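Local coordinates for protein rutinosidase (PDB 6I1A) that cleaves the disaccharide rutinose from flavonoid glycosides such as rutin, as a secreted fungal glycoside hydrolase of family 5 with a TIM-barrel fold, at residues A[30-41]-A[66-75]; A[50-58]-A[103-111]. All blocks are in the same frame, centred on the assembly; numbering follows the deposited sequence.

How the contacts relate
After strand 22-26 the chain runs into the loop and helix start of 30-41, passes through helix 52-59, and reaches helix 63-73, where contact 1 closes the first loop by bringing 66-75 back onto 30-41. Contact 2 opens inside that loop, at 50-58, and closes beyond it at 103-111, within the connection between strand 90-95 and helix 113-128. The two therefore cross rather than nest. Their centres lie about 14 Å apart, and two probable hydrogen bonds join them: Gln33 N with Glu52 OE1 (2.9 Å) and Glu68 OE2 with Tyr109 OH (2.6 Å). Together they tie the loops after strands 22-26 and 90-95 to helices 39-45, 52-59 and 63-73.

Contact 1 (A[30-41]-A[66-75]); sequences WLEQESTIDSLF and VLEHRYATLI. Unlike the reference sequence in segment 66-75: Leu74 (reference Trp). With NAG (2-acetamido-2-deoxy-beta-D-glucopyranose), chain G; EDO (1,2-ethanediol), chain M; EDO (1,2-ethanediol), chain U.
Gln33 NE2 and Tyr71 OH both donate to one water, which in turn donates to Leu31 O; the water sits in the plane of the Tyr71 ring, 2.8 Å from Tyr71 OH. Gln33 NE2 also donates to Trp30 O (2.9 Å), reaching it from above the carbonyl plane. The glutamine chain, bent about its CB-CG bond (chi2 -52°), presents its other end to the arginine, where Gln33 OE1 takes a weak, poorly directed bond from Arg70 NE (2.8 Å), the amide turned almost perpendicular to the guanidinium. Arg70 is extended from CG to NE and carries its head between Phe41, flat against one face in a cation-pi stack (centres 4.5 Å apart, planes at 24°), and Leu74 CD2 of its own segment, toward the rim of the opposite face. Arg70 CD adds a CH-pi contact to the same phenyl face. In its own plane the guanidinium meets Asp38, with Arg70 NH1 2.9 Å from Asp38 OD2 in a salt bridge, though the carboxylate is approached from above its plane. Arg70 NH2 reaches back to Gly29 O. At the other end Trp30 is clamped flat between Leu31 CD2 and Ile75 CB, the latter in a CH-pi contact over the five-membered ring, and Trp30 NE1 gives an almost straight bond (175°) to Tyr71 O at 2.9 Å. In this TIM-barrel enzyme the contact thus fastens helix 63-73 onto the loop that follows strand 22-26 and onto the start of helix 39-45. Asp38 is the N-cap of that helix: Asp38 OD1 accepts from Phe41 N while its second oxygen holds the arginine. A carboxylate shared between a helix N terminus and a guanidinium would be expected to favour its charged form.

Contact 2 (A[50-58]-A[103-111]); sequences SDEWGLCEH and LPSSQLYSG. With EDO (1,2-ethanediol), chain N; EDO (1,2-ethanediol), chain V.
Trp53 and Gln107 cross at about a right angle: the aliphatic start of the glutamine sits over the indole, with Gln107 CB 3.5 Å from the centroid of the Trp53 five-membered ring in a CH-pi contact 14° off the normal. Beyond CB the glutamine bends (chi2 -61°), which brings its amide alongside the next turn of the helix; there Gln107 NE2 lies 3.6 Å from Glu57 CB, and the amide and the Glu57 carboxylate planes are 16° apart. Leu108 meets the six-membered ring obliquely, with Leu108 CG 4.0 Å from Trp53 CE3, and its CD2 branch crosses the stem of Glu52 at about a right angle. The ring of Trp53 also makes an edge-to-face contact with His154. These groups join helix 52-59, capped at its N terminus by Asp51 OD1 accepting from Gly54 N, to the irregular loop that connects strand 90-95 with helix 113-128 of the barrel. Within that loop a type I turn runs from Leu103 to Ser106, and an ST turn begins at Ser106, where Leu108 N donates to Ser106 OG; the same hydroxyl is hydrogen-bonded to Tyr97. Cys56 SG, disulfide-bonded to Cys63, lies 3.3 Å from Gln107 O and packs against Tyr109 CB. No direct hydrogen bond spans the two segments, and two waters carry the polar link. Both donate to Glu52 OE2; the nearer one accepts from Tyr109 N, and the farther one also donates to Tyr109 O. Glu52 OE1 is bound to Gln33 N, and Tyr109 OH to Glu68.

Contact 1 (A[30-41]-A[66-75])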
loop_
_atom_site.group_PDB
_atom_site.type_symbol
_atom_site.label_atom_id
_atom_site.label_comp_id
_atom_site.label_asym_id
_atom_site.label_seq_id
_atom_site.Cartn_x
_atom_site.Cartn_y
_atom_site.Cartn_z
ATOM N N TRP A 30 3.989 -2.870 -29.526
ATOM C CA TRP A 30 4.005 -3.464 -30.895
ATOM C C TRP A 30 2.693 -3.115 -31.593
ATOM O O TRP A 30 2.702 -2.323 -32.566
ATOM C CB TRP A 30 4.253 -4.945 -30.825
ATOM C CG TRP A 30 4.165 -5.663 -32.138
ATOM C CD1 TRP A 30 4.591 -5.235 -33.380
ATOM C CD2 TRP A 30 3.651 -6.984 -32.344
ATOM N NE1 TRP A 30 4.357 -6.198 -34.328
ATOM C CE2 TRP A 30 3.776 -7.293 -33.721
ATOM C CE3 TRP A 30 3.076 -7.939 -31.508
ATOM C CZ2 TRP A 30 3.374 -8.528 -34.221
ATOM C CZ3 TRP A 30 2.655 -9.121 -32.035
ATOM C CH2 TRP A 30 2.820 -9.440 -33.364
ATOM N N LEU A 31 1.596 -3.643 -31.079
ATOM C CA LEU A 31 0.242 -3.359 -31.602
ATOM C C LEU A 31 -0.469 -2.257 -30.804
ATOM O O LEU A 31 -1.539 -1.816 -31.234
ATOM C CB LEU A 31 -0.574 -4.655 -31.649
ATOM C CG LEU A 31 0.093 -5.790 -32.410
ATOM C CD1 LEU A 31 -0.772 -7.052 -32.427
ATOM C CD2 LEU A 31 0.453 -5.359 -33.854
ATOM N N GLU A 32 0.115 -1.791 -29.711
ATOM C CA GLU A 32 -0.330 -0.608 -28.974
ATOM C C GLU A 32 0.911 0.225 -28.661
ATOM O O GLU A 32 1.947 -0.421 -28.318
ATOM C CB GLU A 32 -1.088 -1.019 -27.706
ATOM C CG GLU A 32 -0.367 -1.977 -26.744
ATOM C CD GLU A 32 0.604 -1.373 -25.761
ATOM O OE1 GLU A 32 1.599 -2.028 -25.466
ATOM O OE2 GLU A 32 0.293 -0.279 -25.217
ATOM N N GLN A 33 0.804 1.525 -28.721
ATOM C CA GLN A 33 2.041 2.377 -28.690
ATOM C C GLN A 33 2.058 3.160 -27.380
ATOM O O GLN A 33 1.018 3.661 -26.932
ATOM C CB GLN A 33 2.058 3.356 -29.877
ATOM C CG GLN A 33 1.766 2.686 -31.218
ATOM C CD GLN A 33 2.622 1.492 -31.487
ATOM O OE1 GLN A 33 3.826 1.407 -31.146
ATOM N NE2 GLN A 33 2.047 0.489 -32.148
ATOM N N GLU A 34 3.283 3.322 -26.813
ATOM C CA GLU A 34 3.471 4.128 -25.606
ATOM C C GLU A 34 4.817 4.883 -25.713
ATOM O O GLU A 34 5.768 4.295 -26.174
ATOM C CB GLU A 34 3.522 3.234 -24.356
ATOM C CG GLU A 34 2.268 2.364 -24.193
ATOM C CD GLU A 34 2.339 1.400 -23.018
ATOM O OE1 GLU A 34 2.965 1.797 -21.984
ATOM O OE2 GLU A 34 1.861 0.281 -23.152
ATOM N N SER A 35 4.822 6.080 -25.181
ATOM C CA SER A 35 5.994 6.995 -25.287
ATOM C C SER A 35 7.251 6.384 -24.682
ATOM O O SER A 35 8.326 6.570 -25.258
ATOM C CB SER A 35 5.687 8.303 -24.658
ATOM O OG SER A 35 5.533 8.237 -23.250
ATOM N N THR A 36 7.185 5.668 -23.563
ATOM C CA THR A 36 8.400 5.226 -22.862
ATOM C C THR A 36 9.094 4.058 -23.550
ATOM O O THR A 36 10.268 3.788 -23.267
ATOM C CB THR A 36 8.015 4.880 -21.425
ATOM O OG1 THR A 36 6.944 3.935 -21.452
ATOM C CG2 THR A 36 7.596 6.116 -20.682
ATOM N N ILE A 37 8.384 3.259 -24.356
ATOM C CA ILE A 37 8.946 1.967 -24.823
ATOM C C ILE A 37 10.034 2.150 -25.895
ATOM O O ILE A 37 10.974 1.374 -25.982
ATOM C CB ILE A 37 7.802 1.058 -25.335
ATOM C CG1 ILE A 37 6.914 0.751 -24.126
ATOM C CG2 ILE A 37 8.382 -0.184 -25.999
ATOM C CD1 ILE A 37 5.633 -0.039 -24.464
ATOM N N ASP A 38 9.872 3.166 -26.751
ATOM C CA ASP A 38 10.780 3.399 -27.916
ATOM C C ASP A 38 10.860 4.932 -28.069
ATOM O O ASP A 38 9.933 5.586 -28.577
ATOM C CB ASP A 38 10.318 2.661 -29.151
ATOM C CG ASP A 38 11.203 2.798 -30.376
ATOM O OD1 ASP A 38 11.931 3.784 -30.454
ATOM O OD2 ASP A 38 11.094 1.944 -31.258
ATOM N N SER A 39 11.947 5.528 -27.572
ATOM C CA SER A 39 12.098 7.010 -27.563
ATOM C C SER A 39 12.271 7.540 -28.998
ATOM O O SER A 39 11.739 8.608 -29.228
ATOM C CB SER A 39 13.319 7.410 -26.701
ATOM O OG SER A 39 13.144 6.912 -25.380
ATOM N N LEU A 40 12.990 6.821 -29.846
ATOM C CA LEU A 40 13.260 7.339 -31.224
ATOM C C LEU A 40 11.930 7.377 -31.967
ATOM O O LEU A 40 11.577 8.444 -32.515
ATOM C CB LEU A 40 14.255 6.442 -31.930
ATOM C CG LEU A 40 14.550 6.818 -33.381
ATOM C CD1 LEU A 40 14.934 8.291 -33.486
ATOM C CD2 LEU A 40 15.667 5.928 -33.910
ATOM N N PHE A 41 11.137 6.339 -31.781
ATOM C CA PHE A 41 9.810 6.308 -32.457
ATOM C C PHE A 41 8.989 7.488 -31.990
ATOM O O PHE A 41 8.359 8.192 -32.807
ATOM C CB PHE A 41 9.166 4.951 -32.184
ATOM C CG PHE A 41 7.785 4.862 -32.768
ATOM C CD1 PHE A 41 7.638 4.662 -34.126
ATOM C CD2 PHE A 41 6.658 4.945 -31.974
ATOM C CE1 PHE A 41 6.347 4.548 -34.664
ATOM C CE2 PHE A 41 5.388 4.866 -32.524
ATOM C CZ PHE A 41 5.248 4.716 -33.887
ATOM N N VAL A 66 2.788 4.594 -41.074
ATOM C CA VAL A 66 3.838 4.593 -40.026
ATOM C C VAL A 66 3.594 3.387 -39.113
ATOM O O VAL A 66 4.530 2.644 -38.849
ATOM C CB VAL A 66 3.856 5.910 -39.251
ATOM C CG1 VAL A 66 4.636 5.778 -37.958
ATOM C CG2 VAL A 66 4.425 7.046 -40.091
ATOM N N LEU A 67 2.335 3.193 -38.693
ATOM C CA LEU A 67 2.079 2.074 -37.745
ATOM C C LEU A 67 2.238 0.729 -38.440
ATOM O O LEU A 67 2.761 -0.219 -37.827
ATOM C CB LEU A 67 0.703 2.261 -37.080
ATOM C CG LEU A 67 0.666 3.441 -36.136
ATOM C CD1 LEU A 67 -0.724 3.623 -35.537
ATOM C CD2 LEU A 67 1.693 3.284 -35.014
ATOM N N GLU A 68 1.743 0.567 -39.685
ATOM C CA GLU A 68 1.870 -0.711 -40.392
ATOM C C GLU A 68 3.346 -1.095 -40.495
ATOM O O GLU A 68 3.716 -2.274 -40.387
ATOM C CB GLU A 68 1.277 -0.607 -41.797
ATOM C CG GLU A 68 -0.247 -0.556 -41.811
ATOM C CD GLU A 68 -1.018 -1.817 -41.442
ATOM O OE1 GLU A 68 -0.396 -2.875 -41.372
ATOM O OE2 GLU A 68 -2.259 -1.734 -41.239
ATOM N N HIS A 69 4.213 -0.101 -40.724
ATOM C CA HIS A 69 5.660 -0.394 -40.822
ATOM C C HIS A 69 6.157 -0.938 -39.471
ATOM O O HIS A 69 6.899 -1.931 -39.439
ATOM C CB HIS A 69 6.434 0.858 -41.259
ATOM C CG HIS A 69 7.899 0.613 -41.267
ATOM N ND1 HIS A 69 8.501 -0.123 -42.266
ATOM C CD2 HIS A 69 8.855 0.908 -40.359
ATOM C CE1 HIS A 69 9.802 -0.188 -42.028
ATOM N NE2 HIS A 69 10.051 0.413 -40.870
ATOM N N ARG A 70 5.761 -0.309 -38.365
ATOM C CA ARG A 70 6.147 -0.811 -37.029
ATOM C C ARG A 70 5.580 -2.202 -36.791
ATOM O O ARG A 70 6.294 -3.070 -36.225
ATOM C CB ARG A 70 5.678 0.178 -35.970
ATOM C CG ARG A 70 6.142 -0.187 -34.550
ATOM C CD ARG A 70 5.960 0.939 -33.572
ATOM N NE ARG A 70 6.316 0.624 -32.207
ATOM C CZ ARG A 70 7.541 0.723 -31.665
ATOM N NH1 ARG A 70 8.565 1.088 -32.441
ATOM N NH2 ARG A 70 7.744 0.411 -30.402
ATOM N N TYR A 71 4.305 -2.426 -37.112
ATOM C CA TYR A 71 3.721 -3.787 -36.959
ATOM C C TYR A 71 4.575 -4.849 -37.667
ATOM O O TYR A 71 4.816 -5.952 -37.197
ATOM C CB TYR A 71 2.276 -3.885 -37.465
ATOM C CG TYR A 71 1.307 -2.861 -36.906
ATOM C CD1 TYR A 71 1.453 -2.350 -35.623
ATOM C CD2 TYR A 71 0.156 -2.541 -37.584
ATOM C CE1 TYR A 71 0.608 -1.394 -35.101
ATOM C CE2 TYR A 71 -0.749 -1.653 -37.053
ATOM C CZ TYR A 71 -0.562 -1.096 -35.792
ATOM O OH TYR A 71 -1.458 -0.189 -35.285
ATOM N N ALA A 72 4.977 -4.514 -38.896
ATOM C CA ALA A 72 5.728 -5.468 -39.728
ATOM C C ALA A 72 7.165 -5.662 -39.259
ATOM O O ALA A 72 7.711 -6.736 -39.581
ATOM C CB ALA A 72 5.677 -4.915 -41.146
ATOM N N THR A 73 7.762 -4.747 -38.531
ATOM C CA THR A 73 9.208 -4.788 -38.260
ATOM C C THR A 73 9.594 -4.926 -36.794
ATOM O O THR A 73 10.666 -5.486 -36.542
ATOM C CB THR A 73 9.882 -3.565 -38.846
ATOM O OG1 THR A 73 9.355 -2.391 -38.244
ATOM C CG2 THR A 73 9.786 -3.549 -40.357
ATOM N N LEU A 74 8.800 -4.483 -35.836
ATOM C CA LEU A 74 9.297 -4.444 -34.433
ATOM C C LEU A 74 9.428 -5.854 -33.867
ATOM O O LEU A 74 10.422 -6.157 -33.186
ATOM C CB LEU A 74 8.352 -3.626 -33.558
ATOM C CG LEU A 74 8.813 -3.447 -32.108
ATOM C CD1 LEU A 74 9.969 -2.437 -31.984
ATOM C CD2 LEU A 74 7.688 -2.995 -31.199
ATOM N N ILE A 75 8.400 -6.689 -34.056
ATOM C CA ILE A 75 8.381 -8.095 -33.563
ATOM C C ILE A 75 8.320 -9.014 -34.749
ATOM O O ILE A 75 7.367 -8.958 -35.542
ATOM C CB ILE A 75 7.234 -8.389 -32.569
ATOM C CG1 ILE A 75 7.323 -7.467 -31.360
ATOM C CG2 ILE A 75 7.180 -9.871 -32.212
ATOM C CD1 ILE A 75 8.515 -7.668 -30.459
HETATM C C1 NAG G . 17.126 9.040 -26.268
HETATM C C2 NAG G . 18.315 10.014 -26.255
HETATM C C3 NAG G . 18.015 11.166 -27.180
HETATM C C4 NAG G . 17.713 10.663 -28.546
HETATM C C5 NAG G . 16.499 9.748 -28.382
HETATM C C6 NAG G . 15.967 9.158 -29.666
HETATM C C7 NAG G . 19.414 9.966 -24.069
HETATM C C8 NAG G . 20.462 9.107 -24.700
HETATM N N2 NAG G . 18.463 10.520 -24.866
HETATM O O3 NAG G . 19.157 12.036 -27.169
HETATM O O4 NAG G . 17.318 11.770 -29.432
HETATM O O5 NAG G . 16.963 8.643 -27.570
HETATM O O6 NAG G . 17.049 8.528 -30.362
HETATM O O7 NAG G . 19.362 10.058 -22.851
HETATM C C1 EDO M . 9.881 9.701 -25.255
HETATM O O1 EDO M . 11.173 9.913 -25.818
HETATM C C2 EDO M . 10.010 8.813 -24.066
HETATM O O2 EDO M . 10.694 7.599 -24.250
HETATM C C1 EDO U . 7.175 2.580 -17.481
HETATM O O1 EDO U . 7.505 3.967 -17.510
HETATM C C2 EDO U . 7.820 1.760 -18.577
HETATM O O2 EDO U . 7.139 1.810 -19.864
HETATM O O HOH W 1 -0.996 0.536 -32.652
#

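Contact 2 (A[50-58]-A[103-111])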
loop_
_atom_site.group_PDB
_atom_site.type_symbol
_atom_site.label_atom_id
_atom_site.label_comp_id
_atom_site.label_asym_id
_atom_site.label_seq_id
_atom_site.Cartn_x
_atom_site.Cartn_y
_atom_site.Cartn_z
ATOM N N SER A 50 0.813 12.792 -25.765
ATOM C CA SER A 50 0.988 11.918 -24.588
ATOM C C SER A 50 0.589 10.487 -24.904
ATOM O O SER A 50 1.028 9.597 -24.170
ATOM C CB SER A 50 0.246 12.399 -23.412
ATOM O OG SER A 50 -1.164 12.377 -23.659
ATOM N N ASP A 51 -0.180 10.253 -25.977
ATOM C CA ASP A 51 -0.900 8.971 -26.193
ATOM C C ASP A 51 -0.871 8.572 -27.662
ATOM O O ASP A 51 -0.563 9.394 -28.542
ATOM C CB ASP A 51 -2.311 9.088 -25.646
ATOM C CG ASP A 51 -3.153 10.246 -26.158
ATOM O OD1 ASP A 51 -2.651 11.022 -27.077
ATOM O OD2 ASP A 51 -4.309 10.416 -25.655
ATOM N N GLU A 52 -1.132 7.302 -27.921
ATOM C CA GLU A 52 -1.220 6.757 -29.272
ATOM C C GLU A 52 -2.307 7.545 -30.028
ATOM O O GLU A 52 -2.095 7.838 -31.240
ATOM C CB GLU A 52 -1.525 5.253 -29.236
ATOM C CG GLU A 52 -1.681 4.652 -30.621
ATOM C CD GLU A 52 -1.919 3.165 -30.684
ATOM O OE1 GLU A 52 -1.714 2.465 -29.680
ATOM O OE2 GLU A 52 -2.281 2.729 -31.822
ATOM N N TRP A 53 -3.425 7.791 -29.387
ATOM C CA TRP A 53 -4.558 8.580 -29.967
ATOM C C TRP A 53 -4.029 9.867 -30.598
ATOM O O TRP A 53 -4.242 10.129 -31.796
ATOM C CB TRP A 53 -5.574 8.845 -28.866
ATOM C CG TRP A 53 -6.808 9.567 -29.320
ATOM C CD1 TRP A 53 -6.922 10.895 -29.603
ATOM C CD2 TRP A 53 -8.157 9.034 -29.372
ATOM N NE1 TRP A 53 -8.238 11.217 -29.880
ATOM C CE2 TRP A 53 -9.010 10.104 -29.743
ATOM C CE3 TRP A 53 -8.709 7.767 -29.185
ATOM C CZ2 TRP A 53 -10.384 9.916 -29.934
ATOM C CZ3 TRP A 53 -10.069 7.601 -29.316
ATOM C CH2 TRP A 53 -10.881 8.659 -29.694
ATOM N N GLY A 54 -3.291 10.659 -29.835
ATOM C CA GLY A 54 -2.780 11.960 -30.323
ATOM C C GLY A 54 -1.653 11.775 -31.318
ATOM O O GLY A 54 -1.518 12.621 -32.226
ATOM N N LEU A 55 -0.798 10.774 -31.180
ATOM C CA LEU A 55 0.222 10.454 -32.219
ATOM C C LEU A 55 -0.462 10.201 -33.562
ATOM O O LEU A 55 -0.030 10.746 -34.621
ATOM C CB LEU A 55 1.052 9.257 -31.763
ATOM C CG LEU A 55 2.069 8.734 -32.760
ATOM C CD1 LEU A 55 3.310 8.225 -32.014
ATOM C CD2 LEU A 55 1.501 7.669 -33.652
ATOM N N CYS A 56 -1.540 9.444 -33.564
ATOM C CA CYS A 56 -2.238 9.118 -34.825
ATOM C C CYS A 56 -2.910 10.372 -35.367
ATOM O O CYS A 56 -2.810 10.593 -36.616
ATOM C CB CYS A 56 -3.258 8.022 -34.557
ATOM S SG CYS A 56 -3.821 7.159 -36.035
ATOM N N GLU A 57 -3.548 11.153 -34.514
ATOM C CA GLU A 57 -4.160 12.431 -34.928
ATOM C C GLU A 57 -3.064 13.314 -35.557
ATOM O O GLU A 57 -3.276 13.923 -36.658
ATOM C CB GLU A 57 -4.802 13.134 -33.757
ATOM C CG GLU A 57 -5.425 14.486 -34.098
ATOM C CD GLU A 57 -6.474 15.004 -33.144
ATOM O OE1 GLU A 57 -6.625 14.443 -32.090
ATOM O OE2 GLU A 57 -7.155 15.990 -33.496
ATOM N N HIS A 58 -1.919 13.429 -34.904
ATOM C CA HIS A 58 -0.827 14.306 -35.415
ATOM C C HIS A 58 -0.371 13.847 -36.783
ATOM O O HIS A 58 -0.091 14.730 -37.665
ATOM C CB HIS A 58 0.346 14.215 -34.418
ATOM C CG HIS A 58 1.639 14.752 -34.935
ATOM N ND1 HIS A 58 1.779 16.107 -35.268
ATOM C CD2 HIS A 58 2.776 14.155 -35.287
ATOM C CE1 HIS A 58 3.025 16.294 -35.735
ATOM N NE2 HIS A 58 3.661 15.123 -35.766
ATOM N N LEU A 103 -14.401 1.813 -35.305
ATOM C CA LEU A 103 -15.478 2.746 -34.901
ATOM C C LEU A 103 -15.265 4.092 -35.552
ATOM O O LEU A 103 -14.159 4.619 -35.603
ATOM C CB LEU A 103 -15.504 2.914 -33.379
ATOM C CG LEU A 103 -16.029 1.670 -32.670
ATOM C CD1 LEU A 103 -15.722 1.778 -31.177
ATOM C CD2 LEU A 103 -17.521 1.535 -32.901
ATOM N N PRO A 104 -16.331 4.726 -36.083
ATOM C CA PRO A 104 -16.192 6.020 -36.759
ATOM C C PRO A 104 -15.820 7.194 -35.836
ATOM O O PRO A 104 -15.470 8.235 -36.345
ATOM C CB PRO A 104 -17.573 6.234 -37.398
ATOM C CG PRO A 104 -18.512 5.428 -36.531
ATOM C CD PRO A 104 -17.705 4.231 -36.074
ATOM N N SER A 105 -15.888 6.995 -34.517
ATOM C CA SER A 105 -15.548 8.080 -33.560
ATOM C C SER A 105 -14.187 7.822 -32.899
ATOM O O SER A 105 -13.861 8.554 -31.957
ATOM C CB SER A 105 -16.622 8.242 -32.526
ATOM O OG SER A 105 -16.810 7.036 -31.805
ATOM N N SER A 106 -13.430 6.831 -33.379
ATOM C CA SER A 106 -12.113 6.514 -32.768
ATOM C C SER A 106 -10.952 7.032 -33.624
ATOM O O SER A 106 -10.946 6.776 -34.835
ATOM C CB SER A 106 -11.966 5.033 -32.543
ATOM O OG SER A 106 -10.667 4.733 -32.054
ATOM N N GLN A 107 -10.015 7.737 -32.987
ATOM C CA GLN A 107 -8.769 8.204 -33.642
ATOM C C GLN A 107 -7.711 7.122 -33.644
ATOM O O GLN A 107 -6.644 7.323 -34.289
ATOM C CB GLN A 107 -8.184 9.414 -32.946
ATOM C CG GLN A 107 -8.240 10.712 -33.667
ATOM C CD GLN A 107 -7.519 10.830 -34.990
ATOM O OE1 GLN A 107 -6.808 9.945 -35.546
ATOM N NE2 GLN A 107 -7.751 11.999 -35.513
ATOM N N LEU A 108 -7.930 5.981 -32.964
ATOM C CA LEU A 108 -6.962 4.889 -33.063
ATOM C C LEU A 108 -7.017 4.258 -34.449
ATOM O O LEU A 108 -8.135 4.172 -35.016
ATOM C CB LEU A 108 -7.205 3.852 -31.965
ATOM C CG LEU A 108 -7.059 4.384 -30.536
ATOM C CD1 LEU A 108 -7.455 3.299 -29.553
ATOM C CD2 LEU A 108 -5.668 4.907 -30.275
ATOM N N TYR A 109 -5.889 3.789 -34.933
ATOM C CA TYR A 109 -5.789 3.228 -36.283
ATOM C C TYR A 109 -6.300 1.781 -36.306
ATOM O O TYR A 109 -5.908 0.937 -35.490
ATOM C CB TYR A 109 -4.328 3.247 -36.748
ATOM C CG TYR A 109 -4.083 2.549 -38.054
ATOM C CD1 TYR A 109 -4.638 3.051 -39.237
ATOM C CD2 TYR A 109 -3.294 1.425 -38.124
ATOM C CE1 TYR A 109 -4.423 2.398 -40.434
ATOM C CE2 TYR A 109 -3.042 0.785 -39.331
ATOM C CZ TYR A 109 -3.608 1.292 -40.485
ATOM O OH TYR A 109 -3.369 0.618 -41.661
ATOM N N SER A 110 -7.200 1.491 -37.278
ATOM C CA SER A 110 -7.673 0.143 -37.614
ATOM C C SER A 110 -7.004 -0.317 -38.916
ATOM O O SER A 110 -7.312 0.288 -39.983
ATOM C CB SER A 110 -9.170 0.107 -37.789
ATOM O OG SER A 110 -9.854 0.291 -36.560
ATOM N N GLY A 111 -6.146 -1.308 -38.860
ATOM C CA GLY A 111 -5.453 -1.827 -40.056
ATOM C C GLY A 111 -5.265 -3.311 -40.012
ATOM O O GLY A 111 -6.183 -4.026 -39.622
HETATM C C1 EDO N . -9.374 -3.773 -38.090
HETATM O O1 EDO N . -8.924 -3.231 -39.309
HETATM C C2 EDO N . -10.764 -3.505 -37.774
HETATM O O2 EDO N . -11.568 -4.236 -38.678
HETATM C C1 EDO V . -14.405 5.153 -29.342
HETATM O O1 EDO V . -15.802 5.055 -29.733
HETATM C C2 EDO V . -13.849 6.529 -28.994
HETATM O O2 EDO V . -14.098 7.046 -27.630
HETATM O O HOH W 2 -4.702 0.972 -32.937
HETATM O O HOH W 3 -3.496 4.402 -33.509
#